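Histone-lysine N-methyltransferase SETMAR (Homo sapiens, PDB 3BO5) methylates histone H3 lysines, using S-adenosyl-L-methionine, through the methyltransferase part that this chain represents, and as a transposase fusion takes part in DNA double-strand break repair. Local coordinates at residues F208-C213 with E242-Y247; E214-M219 with K237-E242. The protein carries 2 engineered substitutions. One frame throughout, in Å; residues are numbered along the deposited sequence.

Interaction 1 (F208-C213 with E242-Y247). With ZN (zinc ion), chain E; SAH (S-adenosyl-L-homocysteine), chain F.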
loop_
_atom_site.group_PDB
_atom_site.type_symbol
_atom_site.label_atom_id
_atom_site.label_comp_id
_atom_site.label_asym_id
_atom_site.label_seq_id
_atom_site.Cartn_x
_atom_site.Cartn_y
_atom_site.Cartn_z
ATOM N N PHE A 208 -6.068 7.319 0.067
ATOM C CA PHE A 208 -7.437 7.502 0.593
ATOM C C PHE A 208 -7.917 6.430 1.547
ATOM O O PHE A 208 -9.014 6.519 2.074
ATOM C CB PHE A 208 -8.423 7.594 -0.576
ATOM C CG PHE A 208 -8.269 8.885 -1.341
ATOM C CD1 PHE A 208 -8.685 10.098 -0.751
ATOM C CD2 PHE A 208 -7.704 8.908 -2.623
ATOM C CE1 PHE A 208 -8.505 11.311 -1.442
ATOM C CE2 PHE A 208 -7.519 10.124 -3.306
ATOM C CZ PHE A 208 -7.975 11.327 -2.719
ATOM N N LEU A 209 -7.077 5.428 1.813
ATOM C CA LEU A 209 -7.481 4.362 2.724
ATOM C C LEU A 209 -7.561 4.823 4.147
ATOM O O LEU A 209 -6.533 5.276 4.718
ATOM C CB LEU A 209 -6.486 3.253 2.675
ATOM C CG LEU A 209 -6.493 2.528 1.312
ATOM C CD1 LEU A 209 -5.188 1.698 1.166
ATOM C CD2 LEU A 209 -7.790 1.699 1.073
ATOM N N ASN A 210 -8.758 4.693 4.717
ATOM C CA ASN A 210 -8.882 4.994 6.147
ATOM C C ASN A 210 -8.394 3.860 7.038
ATOM O O ASN A 210 -8.174 2.713 6.597
ATOM C CB ASN A 210 -10.339 5.422 6.438
ATOM C CG ASN A 210 -10.619 6.779 5.889
ATOM O OD1 ASN A 210 -9.802 7.686 6.014
ATOM N ND2 ASN A 210 -11.812 6.954 5.302
ATOM N N HIS A 211 -8.168 4.189 8.326
ATOM C CA HIS A 211 -7.780 3.177 9.267
ATOM C C HIS A 211 -9.007 2.429 9.784
ATOM O O HIS A 211 -10.061 2.955 9.973
ATOM C CB HIS A 211 -7.268 3.938 10.528
ATOM C CG HIS A 211 -7.091 3.056 11.698
ATOM N ND1 HIS A 211 -6.052 2.149 11.791
ATOM C CD2 HIS A 211 -7.834 2.910 12.828
ATOM C CE1 HIS A 211 -6.173 1.472 12.933
ATOM N NE2 HIS A 211 -7.272 1.899 13.559
ATOM N N SER A 212 -8.802 1.171 10.076
ATOM C CA SER A 212 -9.762 0.462 10.857
ATOM C C SER A 212 -9.056 -0.382 11.878
ATOM O O SER A 212 -8.015 -0.922 11.566
ATOM C CB SER A 212 -10.579 -0.443 9.951
ATOM O OG SER A 212 -11.454 -1.236 10.815
ATOM N N CYS A 213 -9.666 -0.535 13.078
ATOM C CA CYS A 213 -9.143 -1.424 14.091
ATOM C C CYS A 213 -9.344 -2.892 13.707
ATOM O O CYS A 213 -8.748 -3.775 14.312
ATOM C CB CYS A 213 -9.907 -1.064 15.397
ATOM S SG CYS A 213 -9.361 0.557 15.982
ATOM N N GLU A 242 -19.050 -2.074 -2.586
ATOM C CA GLU A 242 -19.311 -0.848 -1.808
ATOM C C GLU A 242 -18.684 -0.883 -0.418
ATOM O O GLU A 242 -18.802 0.119 0.306
ATOM C CB GLU A 242 -20.793 -0.451 -1.711
ATOM C CG GLU A 242 -21.333 -0.031 -3.080
ATOM C CD GLU A 242 -22.829 0.413 -3.105
ATOM O OE1 GLU A 242 -23.440 0.604 -2.056
ATOM O OE2 GLU A 242 -23.396 0.486 -4.213
ATOM N N GLU A 243 -17.990 -1.952 -0.095
ATOM C CA GLU A 243 -17.386 -2.055 1.223
ATOM C C GLU A 243 -16.200 -1.105 1.188
ATOM O O GLU A 243 -15.335 -1.174 0.274
ATOM C CB GLU A 243 -16.860 -3.471 1.522
ATOM C CG GLU A 243 -16.404 -3.606 2.962
ATOM C CD GLU A 243 -16.107 -5.025 3.341
ATOM O OE1 GLU A 243 -16.707 -5.941 2.722
ATOM O OE2 GLU A 243 -15.308 -5.259 4.290
ATOM N N GLU A 244 -16.105 -0.333 2.252
ATOM C CA GLU A 244 -14.937 0.556 2.400
ATOM C C GLU A 244 -13.675 -0.245 2.691
ATOM O O GLU A 244 -13.708 -1.270 3.400
ATOM C CB GLU A 244 -15.114 1.518 3.552
ATOM C CG GLU A 244 -13.865 2.433 3.769
ATOM C CD GLU A 244 -14.122 3.568 4.749
ATOM O OE1 GLU A 244 -15.167 3.536 5.489
ATOM O OE2 GLU A 244 -13.264 4.500 4.832
ATOM N N LEU A 245 -12.577 0.193 2.064
ATOM C CA LEU A 245 -11.275 -0.510 2.170
ATOM C C LEU A 245 -10.487 0.181 3.292
ATOM O O LEU A 245 -10.480 1.438 3.337
ATOM C CB LEU A 245 -10.527 -0.362 0.851
ATOM C CG LEU A 245 -11.268 -1.041 -0.318
ATOM C CD1 LEU A 245 -10.643 -0.598 -1.618
ATOM C CD2 LEU A 245 -11.195 -2.563 -0.202
ATOM N N SER A 246 -9.869 -0.601 4.149
ATOM C CA SER A 246 -9.146 -0.004 5.301
ATOM C C SER A 246 -7.943 -0.804 5.621
ATOM O O SER A 246 -7.870 -2.020 5.332
ATOM C CB SER A 246 -10.074 0.010 6.475
ATOM O OG SER A 246 -10.503 -1.310 6.832
ATOM N N TYR A 247 -6.959 -0.180 6.276
ATOM C CA TYR A 247 -5.893 -1.001 6.844
ATOM C C TYR A 247 -5.563 -0.431 8.229
ATOM O O TYR A 247 -6.118 0.603 8.616
ATOM C CB TYR A 247 -4.604 -1.014 6.018
ATOM C CG TYR A 247 -3.783 0.252 5.802
ATOM C CD1 TYR A 247 -2.678 0.539 6.602
ATOM C CD2 TYR A 247 -4.052 1.114 4.682
ATOM C CE1 TYR A 247 -1.851 1.616 6.308
ATOM C CE2 TYR A 247 -3.214 2.201 4.396
ATOM C CZ TYR A 247 -2.144 2.438 5.228
ATOM O OH TYR A 247 -1.217 3.434 4.988
HETATM ZN ZN ZN E . -11.288 1.968 15.493
HETATM N N SAH F . -9.745 10.570 5.176
HETATM C CA SAH F . -8.503 10.935 4.423
HETATM C CB SAH F . -7.831 9.705 3.767
HETATM C CG SAH F . -7.020 8.944 4.832
HETATM S SD SAH F . -5.576 9.897 5.387
HETATM C C SAH F . -8.865 12.019 3.382
HETATM O O SAH F . -9.967 12.558 3.397
HETATM O OXT SAH F . -7.982 12.314 2.513
HETATM C "C5'" SAH F . -5.774 9.751 7.174
HETATM C "C4'" SAH F . -6.813 10.692 7.780
HETATM O "O4'" SAH F . -8.141 10.217 7.546
HETATM C "C3'" SAH F . -6.725 10.789 9.275
HETATM O "O3'" SAH F . -5.728 11.772 9.671
HETATM C "C2'" SAH F . -8.109 11.189 9.692
HETATM O "O2'" SAH F . -8.413 12.548 9.328
HETATM C "C1'" SAH F . -8.937 10.348 8.740
HETATM N N9 SAH F . -9.159 8.973 9.229
HETATM C C8 SAH F . -8.705 7.779 8.674
HETATM N N7 SAH F . -9.204 6.775 9.368
HETATM C C5 SAH F . -10.004 7.261 10.340
HETATM C C6 SAH F . -10.728 6.606 11.358
HETATM N N6 SAH F . -10.856 5.286 11.512
HETATM N N1 SAH F . -11.396 7.458 12.232
HETATM C C2 SAH F . -11.343 8.811 12.108
HETATM N N3 SAH F . -10.669 9.493 11.115
HETATM C C4 SAH F . -9.963 8.658 10.303
HETATM O O HOH W 1 -11.104 4.053 3.184
#

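Interaction 2 (E214-M219 with K237-E242)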
loop_
_atom_site.group_PDB
_atom_site.type_symbol
_atom_site.label_atom_id
_atom_site.label_comp_id
_atom_site.label_asym_id
_atom_site.label_seq_id
_atom_site.Cartn_x
_atom_site.Cartn_y
_atom_site.Cartn_z
ATOM N N GLU A 214 -10.258 -3.107 12.755
ATOM C CA GLU A 214 -10.523 -4.445 12.224
ATOM C C GLU A 214 -10.587 -4.270 10.731
ATOM O O GLU A 214 -11.640 -4.338 10.119
ATOM C CB GLU A 214 -11.848 -5.006 12.738
ATOM C CG GLU A 214 -11.813 -5.416 14.166
ATOM C CD GLU A 214 -13.174 -5.929 14.662
ATOM O OE1 GLU A 214 -14.058 -6.279 13.816
ATOM O OE2 GLU A 214 -13.331 -5.957 15.909
ATOM N N PRO A 215 -9.417 -4.089 10.142
ATOM C CA PRO A 215 -9.440 -3.701 8.739
ATOM C C PRO A 215 -9.647 -4.857 7.831
ATOM O O PRO A 215 -9.548 -6.010 8.229
ATOM C CB PRO A 215 -8.022 -3.174 8.540
ATOM C CG PRO A 215 -7.197 -3.991 9.483
ATOM C CD PRO A 215 -8.045 -4.087 10.700
ATOM N N ASN A 216 -9.796 -4.534 6.542
ATOM C CA ASN A 216 -9.952 -5.635 5.577
ATOM C C ASN A 216 -8.806 -5.790 4.612
ATOM O O ASN A 216 -8.873 -6.644 3.728
ATOM C CB ASN A 216 -11.283 -5.525 4.799
ATOM C CG ASN A 216 -11.486 -4.211 4.108
ATOM O OD1 ASN A 216 -10.538 -3.401 3.951
ATOM N ND2 ASN A 216 -12.758 -3.936 3.675
ATOM N N LEU A 217 -7.793 -4.940 4.777
ATOM C CA LEU A 217 -6.547 -5.093 3.988
ATOM C C LEU A 217 -5.383 -5.383 4.940
ATOM O O LEU A 217 -5.336 -4.884 6.087
ATOM C CB LEU A 217 -6.196 -3.816 3.255
ATOM C CG LEU A 217 -7.267 -3.353 2.302
ATOM C CD1 LEU A 217 -6.861 -2.004 1.704
ATOM C CD2 LEU A 217 -7.617 -4.408 1.218
ATOM N N LEU A 218 -4.422 -6.122 4.393
ATOM C CA LEU A 218 -3.134 -6.346 4.992
ATOM C C LEU A 218 -2.021 -5.772 4.112
ATOM O O LEU A 218 -1.986 -6.091 2.952
ATOM C CB LEU A 218 -2.846 -7.874 5.184
ATOM C CG LEU A 218 -1.504 -8.244 5.776
ATOM C CD1 LEU A 218 -1.276 -7.676 7.176
ATOM C CD2 LEU A 218 -1.339 -9.830 5.774
ATOM N N MET A 219 -1.094 -4.981 4.689
ATOM C CA MET A 219 -0.002 -4.418 3.923
ATOM C C MET A 219 1.255 -5.310 4.024
ATOM O O MET A 219 1.672 -5.689 5.130
ATOM C CB MET A 219 0.362 -3.058 4.521
ATOM C CG MET A 219 1.435 -2.352 3.610
ATOM S SD MET A 219 1.842 -0.767 4.366
ATOM C CE MET A 219 0.466 0.230 3.754
ATOM N N LYS A 237 -9.733 -10.605 3.748
ATOM C CA LYS A 237 -11.019 -11.340 3.784
ATOM C C LYS A 237 -11.766 -11.034 2.493
ATOM O O LYS A 237 -11.366 -10.130 1.764
ATOM C CB LYS A 237 -11.854 -10.964 5.019
ATOM C CG LYS A 237 -12.071 -9.481 5.200
ATOM C CD LYS A 237 -12.414 -9.159 6.695
ATOM C CE LYS A 237 -11.192 -8.828 7.590
ATOM N NZ LYS A 237 -11.695 -8.723 9.036
ATOM N N ASP A 238 -12.858 -11.718 2.179
ATOM C CA ASP A 238 -13.635 -11.301 1.029
ATOM C C ASP A 238 -14.240 -9.915 1.322
ATOM O O ASP A 238 -14.782 -9.689 2.438
ATOM C CB ASP A 238 -14.814 -12.261 0.810
ATOM C CG ASP A 238 -14.401 -13.608 0.253
ATOM O OD1 ASP A 238 -13.238 -13.816 -0.208
ATOM O OD2 ASP A 238 -15.265 -14.540 0.296
ATOM N N ILE A 239 -14.120 -9.030 0.368
ATOM C CA ILE A 239 -14.651 -7.646 0.516
ATOM C C ILE A 239 -15.772 -7.483 -0.513
ATOM O O ILE A 239 -15.625 -7.827 -1.675
ATOM C CB ILE A 239 -13.499 -6.672 0.196
ATOM C CG1 ILE A 239 -12.361 -6.951 1.204
ATOM C CG2 ILE A 239 -14.035 -5.223 0.223
ATOM C CD1 ILE A 239 -11.054 -6.194 0.896
ATOM N N VAL A 240 -16.902 -6.961 -0.050
ATOM C CA VAL A 240 -18.071 -6.992 -0.896
ATOM C C VAL A 240 -18.227 -5.689 -1.622
ATOM O O VAL A 240 -17.609 -4.679 -1.245
ATOM C CB VAL A 240 -19.336 -7.288 -0.018
ATOM C CG1 VAL A 240 -19.137 -8.597 0.648
ATOM C CG2 VAL A 240 -19.689 -6.120 0.974
ATOM N N PRO A 241 -19.080 -5.630 -2.662
ATOM C CA PRO A 241 -19.232 -4.365 -3.331
ATOM C C PRO A 241 -19.667 -3.234 -2.385
ATOM O O PRO A 241 -20.513 -3.424 -1.509
ATOM C CB PRO A 241 -20.310 -4.654 -4.395
ATOM C CG PRO A 241 -20.110 -6.170 -4.658
ATOM C CD PRO A 241 -19.883 -6.721 -3.268
ATOM N N GLU A 242 -19.050 -2.074 -2.586
ATOM C CA GLU A 242 -19.311 -0.848 -1.808
ATOM C C GLU A 242 -18.684 -0.883 -0.418
ATOM O O GLU A 242 -18.802 0.119 0.306
ATOM C CB GLU A 242 -20.793 -0.451 -1.711
ATOM C CG GLU A 242 -21.333 -0.031 -3.080
ATOM C CD GLU A 242 -22.829 0.413 -3.105
ATOM O OE1 GLU A 242 -23.440 0.604 -2.056
ATOM O OE2 GLU A 242 -23.396 0.486 -4.213
HETATM O O HOH W 2 -10.082 -7.258 10.678
#

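Interaction 1 (F208-C213 with E242-Y247)
With CG of Asn210 set anti to its own carbonyl carbon (chi1 -72°) and the side chain of Glu244 running out extended from a CG anti to the backbone N (chi1 178°), amide and carboxylate meet across the two strands. Asn210 ND2 gives a nearly straight bond to Glu244 OE2 (2.9 Å); the oxygen lies almost in the amide plane, while the two flat groups are turned 74° against each other. The other carboxylate oxygen, OE1, forms a salt bridge with Lys136. A water bridges the two segments, accepting from Asn210 N at 2.9 Å and sitting where it can donate to Glu244 OE2 and Leu245 O, though more acceptors lie within reach of it than it has protons.

Parallel backbone pairing continues the contact: Tyr247 N bonds to Asn210 O at 3.2 Å, and Ser212 N reaches Tyr247 O at 3.1 Å from above the carbonyl plane. Next to this pairing, Leu209 forks between two neighbours. Its CD2 presses on Leu245 CB at a tight 3.4 Å, and CD1 lies at the edge of the Tyr247 ring, 3.7 Å from CD2 of that ring. Tyr247 OH goes on to Arg264.

The backbone N and O of His211 face the cofactor product: N donates to N7 of S-adenosylhomocysteine, and O accepts from N6 at 2.9 Å, a two-point reading of the adenine edge. His211 ND1 accepts from Tyr249 N, leaving NE2 to donate to Cys213 SG, a ligand of the post-SET zinc, which probably tempers the charge on that thiolate. The chemistry therefore couples cofactor recognition, strand pairing and zinc binding within a few residues.

Interaction 2 (E214-M219 with K237-E242)
Ile239 lies across the side chain of Asn216 at about a right angle, its CD1 3.8 Å from Asn216 CG and 3.6 Å from the backbone Asn216 O. The extended end of the isoleucine carries CD1 onward to Leu217, where it meets CD2 at 3.9 Å. One methyl group thereby packs against both an amide and a leucine branch, while CG2 lies near Asn216 ND2.

Asn216 itself holds its CG between backbone N and carbonyl carbon (chi1 55°), and its polar end is gripped from the 243-246 backbone and side chains: ND2 donates to Glu244 O and also to Glu243 OE2, and OD1 accepts from Ser246 N. These bonds fix the rotation of the amide, leaving its flank against Ile239. Replacing Asn216 by alanine removes the amide, which is likely to leave Glu244 O, Ser246 N and Glu243 OE2 without this partner and a gap beside Ile239.

Lys237 takes the same first rotamer (chi1 53°) but bends at chi3 (91°), which folds its chain back alongside the 214-219 segment. Its CE comes to 3.3 Å from Pro215 O, and CG lies over Asn216 CB. The ammonium group reaches the same carbonyl through a water, which accepts from Lys237 NZ at 2.7 Å and donates to Pro215 O at 2.8 Å.

This is packing within the SET domain, joining the start of strand 217-223 to the loop that leads from strand 230-235 to strand 244-247. Strand 230-235 pairs antiparallel with 217-223, and Leu245 of strand 244-247 packs against both Leu217 and Ile239.

How the interactions relate
Interaction 2 is nested within the chain loop that interaction 1 closes, and their centres lie about 8 Å apart. Segment 214-219 directly continues 208-213, and Glu242 belongs to both contacts. Asn216 is one bridge, with ND2 2.8 Å from Glu244 O and OD1 2.9 Å from Ser246 N; a backbone bond between Leu217 and Ser246 is another, and Pro215 CA packs on Ser246 OG at 3.2 Å. Strand 244-247 is therefore held from both 210-211 and 214-219. Interaction 1 contributes directly to the S-adenosylhomocysteine pocket and the post-SET zinc site, whereas interaction 2 is set farther back, the side chain of Pro215 lying about 9 Å from the cofactor product and about 8 Å from the zinc.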